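Local coordinates for periplasmic binding protein/LacI transcriptional regulator (Burkholderia graminis C4D1M, PDB 5HQJ) that binds D-arabinose in the cleft between its two lobes and probably serves as the sugar-capturing solute-binding protein of an ABC transporter, at residues V33-A38 with W62-N67; I90-P95 with V112-S117; A137-T142 with F215-V220; E141-A146 with E242-D247. One frame throughout, in Å; residues are numbered along the deposited sequence.

Interaction 1 (V33-A38 with W62-N67); sequences VIPKVA and WVVPQN. With 64K (alpha-D-arabinopyranose), chain B.
Pro35 lies over one face of the Trp62 indole, a CH-pi contact between segments 33-38 and 62-67. Pro35 CD stands 3.7 Å from the centroid of the Trp62 six-membered ring, only 13° off the ring normal, while Pro35 CG lies nearest Trp62 CZ2. Trp62 can offer that face because its CG runs anti to the backbone N (chi1 178°), which carries the indole along the neighbouring strand. Elsewhere on the rim Val33 CG1 reaches Trp62 CZ3 (3.8 Å), the two side chains crossing at a slant. One parallel-strand bond, Val63 N to Val33 O (3.0 Å), joins the strand ends. Further on the strands give way to loop. Ile34 CG2 meets Pro65 CG at 3.9 Å, roughly at a right angle, and Val37 CG1 packs on Pro65 CB at 3.8 Å. Lys36 turns the other way, its extended chain taking NZ to Asn164 OD1 and, through a weak bond of 3.2 Å, to O1 of the arabinose. With prolines at 35 and 65 lacking an N-H, contacts past the strand ends are mostly apolar, helped by a weak water bridge from Ala38 N to Pro65 O; Val63 O is buried without a polar partner, with Pro35 CD against it.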
loop_
_atom_site.group_PDB
_atom_site.type_symbol
_atom_site.label_atom_id
_atom_site.label_comp_id
_atom_site.label_asym_id
_atom_site.label_seq_id
_atom_site.Cartn_x
_atom_site.Cartn_y
_atom_site.Cartn_z
ATOM N N VAL A 33 -13.000 1.979 -10.270
ATOM C CA VAL A 33 -11.971 1.823 -9.252
ATOM C C VAL A 33 -10.620 2.249 -9.798
ATOM O O VAL A 33 -10.236 1.858 -10.911
ATOM C CB VAL A 33 -11.912 0.377 -8.745
ATOM C CG1 VAL A 33 -10.954 0.284 -7.583
ATOM C CG2 VAL A 33 -13.277 -0.092 -8.299
ATOM N N ILE A 34 -9.915 3.058 -9.011
ATOM C CA ILE A 34 -8.697 3.747 -9.443
ATOM C C ILE A 34 -7.541 3.364 -8.554
ATOM O O ILE A 34 -7.581 3.659 -7.340
ATOM C CB ILE A 34 -8.863 5.309 -9.371
ATOM C CG1 ILE A 34 -10.110 5.742 -10.142
ATOM C CG2 ILE A 34 -7.594 6.043 -9.882
ATOM C CD1 ILE A 34 -10.528 7.184 -9.913
ATOM N N PRO A 35 -6.518 2.708 -9.119
ATOM C CA PRO A 35 -5.306 2.496 -8.330
ATOM C C PRO A 35 -4.424 3.736 -8.313
ATOM O O PRO A 35 -4.763 4.723 -8.976
ATOM C CB PRO A 35 -4.617 1.350 -9.078
ATOM C CG PRO A 35 -4.956 1.634 -10.504
ATOM C CD PRO A 35 -6.403 2.050 -10.445
ATOM N N LYS A 36 -3.303 3.667 -7.610
ATOM C CA LYS A 36 -2.353 4.783 -7.633
ATOM C C LYS A 36 -1.742 4.881 -9.031
ATOM O O LYS A 36 -1.381 5.968 -9.481
ATOM C CB LYS A 36 -1.256 4.609 -6.578
ATOM C CG LYS A 36 -1.688 4.968 -5.118
ATOM C CD LYS A 36 -0.506 4.836 -4.140
ATOM C CE LYS A 36 -0.904 5.095 -2.681
ATOM N NZ LYS A 36 0.295 5.172 -1.801
ATOM N N VAL A 37 -1.624 3.724 -9.688
ATOM C CA VAL A 37 -1.027 3.595 -11.023
ATOM C C VAL A 37 -0.990 2.112 -11.346
ATOM O O VAL A 37 -1.241 1.296 -10.471
ATOM C CB VAL A 37 0.422 4.128 -11.123
ATOM C CG1 VAL A 37 0.504 5.581 -11.673
ATOM C CG2 VAL A 37 1.191 3.939 -9.793
ATOM N N ALA A 38 -0.637 1.763 -12.581
ATOM C CA ALA A 38 -0.449 0.365 -12.946
ATOM C C ALA A 38 0.825 -0.195 -12.359
ATOM O O ALA A 38 1.811 -0.365 -13.072
ATOM C CB ALA A 38 -0.406 0.204 -14.454
ATOM N N TRP A 62 -11.846 -0.301 -14.384
ATOM C CA TRP A 62 -10.571 -0.076 -13.740
ATOM C C TRP A 62 -9.861 1.033 -14.509
ATOM O O TRP A 62 -9.569 0.873 -15.694
ATOM C CB TRP A 62 -9.804 -1.410 -13.733
ATOM C CG TRP A 62 -8.442 -1.441 -13.162
ATOM C CD1 TRP A 62 -7.273 -1.517 -13.848
ATOM C CD2 TRP A 62 -8.094 -1.451 -11.779
ATOM N NE1 TRP A 62 -6.213 -1.587 -12.981
ATOM C CE2 TRP A 62 -6.693 -1.543 -11.699
ATOM C CE3 TRP A 62 -8.833 -1.407 -10.587
ATOM C CZ2 TRP A 62 -6.016 -1.557 -10.498
ATOM C CZ3 TRP A 62 -8.139 -1.433 -9.381
ATOM C CH2 TRP A 62 -6.760 -1.487 -9.347
ATOM N N VAL A 63 -9.641 2.162 -13.844
ATOM C CA VAL A 63 -9.085 3.358 -14.477
ATOM C C VAL A 63 -7.710 3.688 -13.908
ATOM O O VAL A 63 -7.563 4.056 -12.736
ATOM C CB VAL A 63 -10.030 4.551 -14.300
ATOM C CG1 VAL A 63 -9.591 5.709 -15.186
ATOM C CG2 VAL A 63 -11.461 4.127 -14.632
ATOM N N VAL A 64 -6.696 3.587 -14.754
ATOM C CA VAL A 64 -5.326 3.626 -14.282
ATOM C C VAL A 64 -4.604 4.953 -14.553
ATOM O O VAL A 64 -4.510 5.388 -15.706
ATOM C CB VAL A 64 -4.504 2.509 -14.931
ATOM C CG1 VAL A 64 -3.233 2.338 -14.173
ATOM C CG2 VAL A 64 -5.290 1.183 -14.969
ATOM N N PRO A 65 -4.069 5.591 -13.497
ATOM C CA PRO A 65 -3.190 6.748 -13.732
ATOM C C PRO A 65 -1.889 6.369 -14.466
ATOM O O PRO A 65 -1.504 5.203 -14.424
ATOM C CB PRO A 65 -2.890 7.257 -12.317
ATOM C CG PRO A 65 -4.042 6.729 -11.449
ATOM C CD PRO A 65 -4.371 5.399 -12.064
ATOM N N GLN A 66 -1.223 7.336 -15.113
ATOM C CA GLN A 66 0.015 7.067 -15.859
ATOM C C GLN A 66 1.247 7.352 -15.007
ATOM O O GLN A 66 2.338 6.824 -15.268
ATOM C CB GLN A 66 0.086 7.909 -17.133
ATOM C CG GLN A 66 -1.191 7.921 -17.949
ATOM C CD GLN A 66 -2.204 8.917 -17.422
ATOM O OE1 GLN A 66 -2.032 10.128 -17.575
ATOM N NE2 GLN A 66 -3.266 8.416 -16.789
ATOM N N ASN A 67 1.063 8.199 -13.994
ATOM C CA ASN A 67 2.116 8.522 -13.045
ATOM C C ASN A 67 1.501 8.856 -11.694
ATOM O O ASN A 67 0.277 8.921 -11.563
ATOM C CB ASN A 67 2.963 9.686 -13.554
ATOM C CG ASN A 67 2.123 10.817 -14.112
ATOM O OD1 ASN A 67 1.091 11.193 -13.543
ATOM N ND2 ASN A 67 2.564 11.372 -15.236
HETATM O O2 64K B . -0.291 -0.099 0.216
HETATM C C2 64K B . 0.761 0.289 -0.731
HETATM C C3 64K B . 1.515 -0.950 -1.093
HETATM O O3 64K B . 2.352 -1.302 -0.014
HETATM C C4 64K B . 2.435 -0.734 -2.289
HETATM O O4 64K B . 3.530 0.146 -1.974
HETATM C C5 64K B . 1.685 -0.129 -3.388
HETATM O O5 64K B . 1.201 1.170 -2.964
HETATM C C1 64K B . 0.140 0.902 -1.955
HETATM O O1 64K B . -0.435 2.100 -1.602
HETATM O O HOH W 1 1.536 3.549 -14.281
#

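Interaction 2 (I90-P95 with V112-S117). With 64K (alpha-D-arabinopyranose), chain B.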
loop_
_atom_site.group_PDB
_atom_site.type_symbol
_atom_site.label_atom_id
_atom_site.label_comp_id
_atom_site.label_asym_id
_atom_site.label_seq_id
_atom_site.Cartn_x
_atom_site.Cartn_y
_atom_site.Cartn_z
ATOM N N ILE A 90 -11.121 5.066 -4.918
ATOM C CA ILE A 90 -9.794 5.500 -5.296
ATOM C C ILE A 90 -8.771 5.266 -4.184
ATOM O O ILE A 90 -9.031 5.480 -3.000
ATOM C CB ILE A 90 -9.817 7.000 -5.713
ATOM C CG1 ILE A 90 -8.412 7.454 -6.129
ATOM C CG2 ILE A 90 -10.409 7.884 -4.596
ATOM C CD1 ILE A 90 -8.320 8.893 -6.637
ATOM N N SER A 91 -7.607 4.781 -4.592
ATOM C CA SER A 91 -6.390 4.857 -3.787
ATOM C C SER A 91 -5.586 6.114 -4.181
ATOM O O SER A 91 -5.164 6.253 -5.341
ATOM C CB SER A 91 -5.548 3.600 -4.000
ATOM O OG SER A 91 -4.364 3.673 -3.249
ATOM N N VAL A 92 -5.364 7.014 -3.222
ATOM C CA VAL A 92 -4.839 8.365 -3.499
ATOM C C VAL A 92 -3.325 8.495 -3.353
ATOM O O VAL A 92 -2.745 8.139 -2.336
ATOM C CB VAL A 92 -5.502 9.379 -2.556
ATOM C CG1 VAL A 92 -5.067 10.777 -2.879
ATOM C CG2 VAL A 92 -7.005 9.263 -2.669
ATOM N N ASN A 93 -2.684 9.039 -4.384
ATOM C CA ASN A 93 -1.243 9.222 -4.328
ATOM C C ASN A 93 -0.834 10.352 -3.388
ATOM O O ASN A 93 0.107 10.209 -2.610
ATOM C CB ASN A 93 -0.684 9.474 -5.724
ATOM C CG ASN A 93 -0.307 8.176 -6.450
ATOM O OD1 ASN A 93 0.498 7.369 -5.957
ATOM N ND2 ASN A 93 -0.864 7.995 -7.605
ATOM N N GLU A 94 -1.575 11.446 -3.453
ATOM C CA GLU A 94 -1.326 12.613 -2.605
ATOM C C GLU A 94 -2.680 13.264 -2.220
ATOM O O GLU A 94 -3.442 13.682 -3.091
ATOM C CB GLU A 94 -0.393 13.587 -3.334
ATOM C CG GLU A 94 0.279 14.637 -2.431
ATOM C CD GLU A 94 -0.709 15.661 -1.947
ATOM O OE1 GLU A 94 -0.672 15.994 -0.744
ATOM O OE2 GLU A 94 -1.532 16.104 -2.780
ATOM N N PRO A 95 -2.983 13.328 -0.907
ATOM C CA PRO A 95 -4.354 13.561 -0.431
ATOM C C PRO A 95 -4.909 14.945 -0.734
ATOM O O PRO A 95 -6.096 15.065 -1.044
ATOM C CB PRO A 95 -4.244 13.358 1.092
ATOM C CG PRO A 95 -2.845 13.582 1.407
ATOM C CD PRO A 95 -2.051 13.138 0.215
ATOM N N VAL A 112 -18.501 8.240 -3.195
ATOM C CA VAL A 112 -17.058 8.245 -3.267
ATOM C C VAL A 112 -16.482 7.663 -1.989
ATOM O O VAL A 112 -16.871 8.054 -0.895
ATOM C CB VAL A 112 -16.516 9.666 -3.499
ATOM C CG1 VAL A 112 -15.005 9.663 -3.525
ATOM C CG2 VAL A 112 -17.066 10.230 -4.815
ATOM N N LEU A 113 -15.548 6.738 -2.147
ATOM C CA LEU A 113 -14.799 6.247 -1.017
ATOM C C LEU A 113 -13.353 5.998 -1.405
ATOM O O LEU A 113 -12.991 5.972 -2.599
ATOM C CB LEU A 113 -15.444 4.971 -0.462
ATOM C CG LEU A 113 -15.486 3.686 -1.311
ATOM C CD1 LEU A 113 -14.151 2.930 -1.306
ATOM C CD2 LEU A 113 -16.604 2.741 -0.822
ATOM N N THR A 114 -12.515 5.828 -0.391
ATOM C CA THR A 114 -11.110 5.505 -0.626
ATOM C C THR A 114 -10.771 4.116 -0.134
ATOM O O THR A 114 -11.507 3.556 0.690
ATOM C CB THR A 114 -10.199 6.532 0.045
ATOM O OG1 THR A 114 -10.501 6.615 1.447
ATOM C CG2 THR A 114 -10.415 7.885 -0.602
ATOM N N TYR A 115 -9.677 3.572 -0.675
ATOM C CA TYR A 115 -9.137 2.266 -0.245
ATOM C C TYR A 115 -7.614 2.357 -0.347
ATOM O O TYR A 115 -7.087 3.146 -1.136
ATOM C CB TYR A 115 -9.730 1.094 -1.079
ATOM C CG TYR A 115 -9.171 1.009 -2.468
ATOM C CD1 TYR A 115 -9.628 1.876 -3.461
ATOM C CD2 TYR A 115 -8.145 0.137 -2.780
ATOM C CE1 TYR A 115 -9.093 1.857 -4.725
ATOM C CE2 TYR A 115 -7.591 0.110 -4.059
ATOM C CZ TYR A 115 -8.081 0.981 -5.022
ATOM O OH TYR A 115 -7.559 0.998 -6.284
ATOM N N ASP A 116 -6.933 1.598 0.514
ATOM C CA ASP A 116 -5.478 1.466 0.529
ATOM C C ASP A 116 -4.740 2.708 1.012
ATOM O O ASP A 116 -3.956 2.620 1.952
ATOM C CB ASP A 116 -4.982 1.073 -0.876
ATOM C CG ASP A 116 -3.490 1.045 -0.960
ATOM O OD1 ASP A 116 -2.845 0.375 -0.119
ATOM O OD2 ASP A 116 -2.979 1.729 -1.849
ATOM N N SER A 117 -4.968 3.829 0.320
ATOM C CA SER A 117 -4.349 5.115 0.666
ATOM C C SER A 117 -5.403 6.228 0.659
ATOM O O SER A 117 -6.000 6.591 -0.363
ATOM C CB SER A 117 -3.192 5.474 -0.273
ATOM O OG SER A 117 -2.259 6.325 0.432
HETATM O O2 64K B . -0.291 -0.099 0.216
HETATM C C2 64K B . 0.761 0.289 -0.731
HETATM C C3 64K B . 1.515 -0.950 -1.093
HETATM O O3 64K B . 2.352 -1.302 -0.014
HETATM C C4 64K B . 2.435 -0.734 -2.289
HETATM O O4 64K B . 3.530 0.146 -1.974
HETATM C C5 64K B . 1.685 -0.129 -3.388
HETATM O O5 64K B . 1.201 1.170 -2.964
HETATM C C1 64K B . 0.140 0.902 -1.955
HETATM O O1 64K B . -0.435 2.100 -1.602
HETATM O O HOH W 2 -2.430 9.138 0.349
#
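Ser91 and Asp116 make the polar side-chain link of this contact: Ser91 OG donates to Asp116 OD2 at 2.8 Å, using the anti lone pair of that oxygen. OD2 also accepts from O1 of the arabinose (2.6 Å), while OD1 takes the hydroxyl O2 of the sugar, so the carboxylate grips two neighbouring hydroxyls and Ser91 acts as a second-shell residue that helps hold it in place. With CG anti to the backbone N (chi1 175°), Asp116 extends from the strand end toward the sugar. Backbone bonds supply the frame. Ile90 N binds Leu113 O, Tyr115 N binds Ile90 O, and past the strand ends Val92 N still reaches Ser117 O at 3.0 Å. These are neighbouring parallel strands of a Rossmann-like lobe of the periplasmic binding protein fold, in which loops at the C-terminal strand ends carry ligand-binding residues. A single water bridges the loops, donating to Val92 O and accepting from Ser117 OG (2.8 Å). A CH-pi contact puts Ser91 CB over the Tyr115 ring, 4.0 Å from its centroid; on the other face of the sheet the methyl groups Ile90 CG2 and Thr114 CG2 meet at 4.0 Å.

Interaction 3 (A137-T142 with F215-V220); sequences ATMAET and FGVSQV. With 64K (alpha-D-arabinopyranose), chain B.
Met139, modelled as selenomethionine, is the residue through which helix 132-146 chiefly meets the end of strand 211-216. Its CB lies 3.9 Å from Phe215 CE2, and its backbone carbonyl oxygen comes to the edge of the same ring, near its plane, with O 3.6 Å from CE2. The helix backbone thus abuts the rim of the phenyl group. Beyond CB the chain runs out across the strand end: CG is anti to the carbonyl carbon (chi1 -71°), and a bend at chi3 (101°) turns the methyl so that CE approaches Gly216 O at 3.7 Å. The selenium passes more loosely by Val217, SE to CG1 4.3 Å. One residue on, Ala140 N lies 4.0 Å from Phe215 CE2, completing the helix side of the contact. Phe215 is covered further by Ile172 and Leu176 of helix 163-176, so two helices close round its ring. Past this apolar patch the segment 215-220 turns to the ligand, where Gln219 N donates to O4 of the arabinose at 3.0 Å. A helix packed against a strand whose C-terminal loop enters the sugar site is characteristic of the alpha/beta lobes of periplasmic binding proteins.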
loop_
_atom_site.group_PDB
_atom_site.type_symbol
_atom_site.label_atom_id
_atom_site.label_comp_id
_atom_site.label_asym_id
_atom_site.label_seq_id
_atom_site.Cartn_x
_atom_site.Cartn_y
_atom_site.Cartn_z
ATOM N N ALA A 137 4.270 0.215 13.490
ATOM C CA ALA A 137 4.524 -0.169 14.852
ATOM C C ALA A 137 4.843 -1.665 15.004
ATOM O O ALA A 137 5.763 -2.033 15.690
ATOM C CB ALA A 137 3.293 0.226 15.725
ATOM N N THR A 138 4.084 -2.527 14.347
ATOM C CA THR A 138 4.340 -3.949 14.377
ATOM C C THR A 138 5.694 -4.329 13.776
ATOM O O THR A 138 6.392 -5.158 14.301
ATOM C CB THR A 138 3.217 -4.686 13.643
ATOM O OG1 THR A 138 1.995 -4.476 14.351
ATOM C CG2 THR A 138 3.463 -6.182 13.532
HETATM N N MSE A 139 6.052 -3.727 12.659
HETATM C CA MSE A 139 7.373 -3.927 12.081
HETATM C C MSE A 139 8.480 -3.544 13.039
HETATM O O MSE A 139 9.492 -4.242 13.172
HETATM C CB MSE A 139 7.485 -3.105 10.806
HETATM C CG MSE A 139 6.664 -3.629 9.658
HETATM SE SE MSE A 139 7.068 -2.515 8.067
HETATM C CE MSE A 139 8.303 -3.632 7.069
ATOM N N ALA A 140 8.290 -2.437 13.735
ATOM C CA ALA A 140 9.280 -1.999 14.696
ATOM C C ALA A 140 9.479 -3.013 15.829
ATOM O O ALA A 140 10.617 -3.253 16.258
ATOM C CB ALA A 140 8.909 -0.625 15.263
ATOM N N GLU A 141 8.378 -3.578 16.334
ATOM C CA GLU A 141 8.492 -4.593 17.384
ATOM C C GLU A 141 9.195 -5.826 16.847
ATOM O O GLU A 141 10.064 -6.406 17.511
ATOM C CB GLU A 141 7.119 -4.970 17.921
ATOM C CG GLU A 141 6.372 -3.812 18.505
ATOM C CD GLU A 141 4.864 -4.021 18.576
ATOM O OE1 GLU A 141 4.169 -3.109 19.070
ATOM O OE2 GLU A 141 4.369 -5.078 18.133
ATOM N N THR A 142 8.811 -6.247 15.647
ATOM C CA THR A 142 9.431 -7.393 15.030
ATOM C C THR A 142 10.948 -7.171 14.904
ATOM O O THR A 142 11.791 -8.024 15.252
ATOM C CB THR A 142 8.821 -7.675 13.656
ATOM O OG1 THR A 142 7.405 -7.986 13.757
ATOM C CG2 THR A 142 9.565 -8.833 13.003
ATOM N N PHE A 215 14.005 -1.843 6.700
ATOM C CA PHE A 215 12.551 -1.888 6.499
ATOM C C PHE A 215 12.193 -1.408 5.098
ATOM O O PHE A 215 12.593 -0.279 4.723
ATOM C CB PHE A 215 11.801 -0.949 7.428
ATOM C CG PHE A 215 12.008 -1.157 8.897
ATOM C CD1 PHE A 215 13.093 -0.578 9.553
ATOM C CD2 PHE A 215 11.052 -1.822 9.681
ATOM C CE1 PHE A 215 13.262 -0.722 10.938
ATOM C CE2 PHE A 215 11.236 -1.958 11.034
ATOM C CZ PHE A 215 12.321 -1.399 11.667
ATOM N N GLY A 216 11.415 -2.185 4.361
ATOM C CA GLY A 216 10.853 -1.725 3.109
ATOM C C GLY A 216 9.369 -1.521 3.343
ATOM O O GLY A 216 8.665 -2.489 3.617
ATOM N N VAL A 217 8.900 -0.273 3.342
ATOM C CA VAL A 217 7.519 0.008 3.681
ATOM C C VAL A 217 6.612 0.124 2.436
ATOM O O VAL A 217 5.399 0.361 2.572
ATOM C CB VAL A 217 7.368 1.295 4.532
ATOM C CG1 VAL A 217 8.034 1.077 5.902
ATOM C CG2 VAL A 217 7.849 2.592 3.783
ATOM N N SER A 218 7.195 0.001 1.240
ATOM C CA SER A 218 6.439 -0.013 -0.014
ATOM C C SER A 218 6.790 -1.280 -0.820
ATOM O O SER A 218 7.707 -1.993 -0.478
ATOM C CB SER A 218 6.713 1.248 -0.822
ATOM O OG SER A 218 8.010 1.210 -1.349
ATOM N N GLN A 219 6.032 -1.585 -1.866
ATOM C CA GLN A 219 6.158 -2.923 -2.442
ATOM C C GLN A 219 7.527 -3.153 -3.093
ATOM O O GLN A 219 7.943 -4.291 -3.165
ATOM C CB GLN A 219 5.025 -3.234 -3.448
ATOM C CG GLN A 219 4.666 -2.148 -4.433
ATOM C CD GLN A 219 5.833 -1.736 -5.278
ATOM O OE1 GLN A 219 6.452 -0.704 -5.041
ATOM N NE2 GLN A 219 6.148 -2.543 -6.274
ATOM N N VAL A 220 8.236 -2.096 -3.494
ATOM C CA VAL A 220 9.588 -2.221 -4.103
ATOM C C VAL A 220 10.766 -2.530 -3.136
ATOM O O VAL A 220 11.870 -2.950 -3.562
ATOM C CB VAL A 220 9.945 -0.931 -4.853
ATOM C CG1 VAL A 220 10.473 0.142 -3.894
ATOM C CG2 VAL A 220 10.949 -1.209 -5.955
HETATM O O2 64K B . -0.291 -0.099 0.216
HETATM C C2 64K B . 0.761 0.289 -0.731
HETATM C C3 64K B . 1.515 -0.950 -1.093
HETATM O O3 64K B . 2.352 -1.302 -0.014
HETATM C C4 64K B . 2.435 -0.734 -2.289
HETATM O O4 64K B . 3.530 0.146 -1.974
HETATM C C5 64K B . 1.685 -0.129 -3.388
HETATM O O5 64K B . 1.201 1.170 -2.964
HETATM C C1 64K B . 0.140 0.902 -1.955
HETATM O O1 64K B . -0.435 2.100 -1.602
#

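Interaction 4 (E141-A146 with E242-D247); sequences ETMGKA and EVLAFD. With 64K (alpha-D-arabinopyranose), chain B.
A CG anti to the backbone N (chi1 -176°), followed by bends near 74° at both chi2 and chi3, folds the selenomethionine Met143 against strand 242-246. Its CE comes 3.4 Å from Glu242 O. The same methyl lies 3.9 Å from Leu244 CG, and SE packs on Glu242 CB; the Met143 chain runs counter to those of Glu242 and Leu244. Helix 141-146 runs almost antiparallel to the strand, at 169° with axes 9.6 Å apart, as in a lobe of the periplasmic binding protein fold where helices flank a largely parallel sheet. Leu244 CD1 meets Thr142 CG2 at 3.7 Å, the pair set aslant. At the helix's last turn Ala146 CB rests on the bent Glu242 chain, 3.7 Å from CD. The strand's opposite end belongs to the sugar site: O3 of the arabinose donates to Asp247 OD2 in a very short bond (2.5 Å), while Gln267 NE2 holds OD1.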
loop_
_atom_site.group_PDB
_atom_site.type_symbol
_atom_site.label_atom_id
_atom_site.label_comp_id
_atom_site.label_asym_id
_atom_site.label_seq_id
_atom_site.Cartn_x
_atom_site.Cartn_y
_atom_site.Cartn_z
ATOM N N GLU A 141 8.378 -3.578 16.334
ATOM C CA GLU A 141 8.492 -4.593 17.384
ATOM C C GLU A 141 9.195 -5.826 16.847
ATOM O O GLU A 141 10.064 -6.406 17.511
ATOM C CB GLU A 141 7.119 -4.970 17.921
ATOM C CG GLU A 141 6.372 -3.812 18.505
ATOM C CD GLU A 141 4.864 -4.021 18.576
ATOM O OE1 GLU A 141 4.169 -3.109 19.070
ATOM O OE2 GLU A 141 4.369 -5.078 18.133
ATOM N N THR A 142 8.811 -6.247 15.647
ATOM C CA THR A 142 9.431 -7.393 15.030
ATOM C C THR A 142 10.948 -7.171 14.904
ATOM O O THR A 142 11.791 -8.024 15.252
ATOM C CB THR A 142 8.821 -7.675 13.656
ATOM O OG1 THR A 142 7.405 -7.986 13.757
ATOM C CG2 THR A 142 9.565 -8.833 13.003
HETATM N N MSE A 143 11.331 -6.007 14.373
HETATM C CA MSE A 143 12.728 -5.695 14.240
HETATM C C MSE A 143 13.474 -5.625 15.578
HETATM O O MSE A 143 14.575 -6.136 15.708
HETATM C CB MSE A 143 12.880 -4.360 13.487
HETATM C CG MSE A 143 14.337 -3.997 13.206
HETATM SE SE MSE A 143 15.083 -5.108 11.774
HETATM C CE MSE A 143 14.237 -4.339 10.186
ATOM N N GLY A 144 12.870 -4.972 16.567
ATOM C CA GLY A 144 13.498 -4.773 17.852
ATOM C C GLY A 144 13.787 -6.095 18.525
ATOM O O GLY A 144 14.866 -6.287 19.078
ATOM N N LYS A 145 12.845 -7.017 18.419
ATOM C CA LYS A 145 13.019 -8.363 18.962
ATOM C C LYS A 145 14.123 -9.085 18.182
ATOM O O LYS A 145 15.085 -9.626 18.760
ATOM C CB LYS A 145 11.691 -9.106 18.912
ATOM C CG LYS A 145 11.671 -10.470 19.563
ATOM C CD LYS A 145 10.249 -11.033 19.478
ATOM C CE LYS A 145 10.047 -12.288 20.312
ATOM N NZ LYS A 145 10.966 -13.393 19.931
ATOM N N ALA A 146 14.054 -9.019 16.857
ATOM C CA ALA A 146 15.045 -9.708 16.030
ATOM C C ALA A 146 16.475 -9.238 16.250
ATOM O O ALA A 146 17.409 -10.050 16.190
ATOM C CB ALA A 146 14.681 -9.574 14.562
ATOM N N GLU A 242 18.729 -8.068 9.043
ATOM C CA GLU A 242 17.349 -8.385 9.191
ATOM C C GLU A 242 16.510 -7.474 8.299
ATOM O O GLU A 242 16.477 -6.244 8.510
ATOM C CB GLU A 242 16.963 -8.221 10.659
ATOM C CG GLU A 242 15.709 -8.903 11.075
ATOM C CD GLU A 242 15.852 -10.424 11.187
ATOM O OE1 GLU A 242 16.967 -10.944 11.418
ATOM O OE2 GLU A 242 14.818 -11.091 11.057
ATOM N N VAL A 243 15.820 -8.080 7.340
ATOM C CA VAL A 243 15.065 -7.353 6.342
ATOM C C VAL A 243 13.576 -7.649 6.474
ATOM O O VAL A 243 13.127 -8.784 6.389
ATOM C CB VAL A 243 15.532 -7.706 4.904
ATOM C CG1 VAL A 243 14.684 -6.956 3.846
ATOM C CG2 VAL A 243 17.035 -7.430 4.744
ATOM N N LEU A 244 12.806 -6.604 6.684
ATOM C CA LEU A 244 11.349 -6.679 6.760
ATOM C C LEU A 244 10.764 -5.862 5.619
ATOM O O LEU A 244 11.175 -4.720 5.389
ATOM C CB LEU A 244 10.840 -6.157 8.108
ATOM C CG LEU A 244 11.383 -6.839 9.359
ATOM C CD1 LEU A 244 10.782 -6.231 10.661
ATOM C CD2 LEU A 244 11.045 -8.344 9.328
ATOM N N ALA A 245 9.825 -6.438 4.888
ATOM C CA ALA A 245 9.345 -5.811 3.684
ATOM C C ALA A 245 7.830 -5.825 3.690
ATOM O O ALA A 245 7.242 -6.474 4.515
ATOM C CB ALA A 245 9.885 -6.529 2.443
ATOM N N PHE A 246 7.252 -5.086 2.759
ATOM C CA PHE A 246 5.809 -4.972 2.583
ATOM C C PHE A 246 5.340 -5.667 1.309
ATOM O O PHE A 246 6.021 -5.662 0.269
ATOM C CB PHE A 246 5.402 -3.489 2.557
ATOM C CG PHE A 246 4.421 -3.102 3.624
ATOM C CD1 PHE A 246 3.073 -3.069 3.355
ATOM C CD2 PHE A 246 4.834 -2.773 4.906
ATOM C CE1 PHE A 246 2.174 -2.725 4.344
ATOM C CE2 PHE A 246 3.927 -2.411 5.888
ATOM C CZ PHE A 246 2.607 -2.397 5.604
ATOM N N ASP A 247 4.170 -6.294 1.436
ATOM C CA ASP A 247 3.395 -6.896 0.341
ATOM C C ASP A 247 4.001 -8.228 -0.071
ATOM O O ASP A 247 5.006 -8.671 0.498
ATOM C CB ASP A 247 3.272 -5.923 -0.816
ATOM C CG ASP A 247 2.624 -4.599 -0.400
ATOM O OD1 ASP A 247 1.678 -4.600 0.448
ATOM O OD2 ASP A 247 3.055 -3.529 -0.883
HETATM O O2 64K B . -0.291 -0.099 0.216
HETATM C C2 64K B . 0.761 0.289 -0.731
HETATM C C3 64K B . 1.515 -0.950 -1.093
HETATM O O3 64K B . 2.352 -1.302 -0.014
HETATM C C4 64K B . 2.435 -0.734 -2.289
HETATM O O4 64K B . 3.530 0.146 -1.974
HETATM C C5 64K B . 1.685 -0.129 -3.388
HETATM O O5 64K B . 1.201 1.170 -2.964
HETATM C C1 64K B . 0.140 0.902 -1.955
HETATM O O1 64K B . -0.435 2.100 -1.602
#

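Overall arrangement
The four contacts fall into two pairs, one in each lobe, with the arabinose between them. Interactions 1 and 2 share the parallel sheet and touch directly, Lys36 O lying 2.8 Å from Asn93 ND2; both join neighbouring strand ends through backbone bonds. Interactions 3 and 4, centred about 6 Å apart, share helix 132-146; in each, the helix meets its strand by packing, without hydrogen bonds, while the two strands are probably bonded to each other by Gly216 N and Leu244 O. Interactions 2 and 3 are buried, whereas 1 and 4 are only partly so. Apolar packing within each lobe gives way to polar groups at the sugar, and every interaction supplies a hydrogen bond to it, that of interaction 1 being weak.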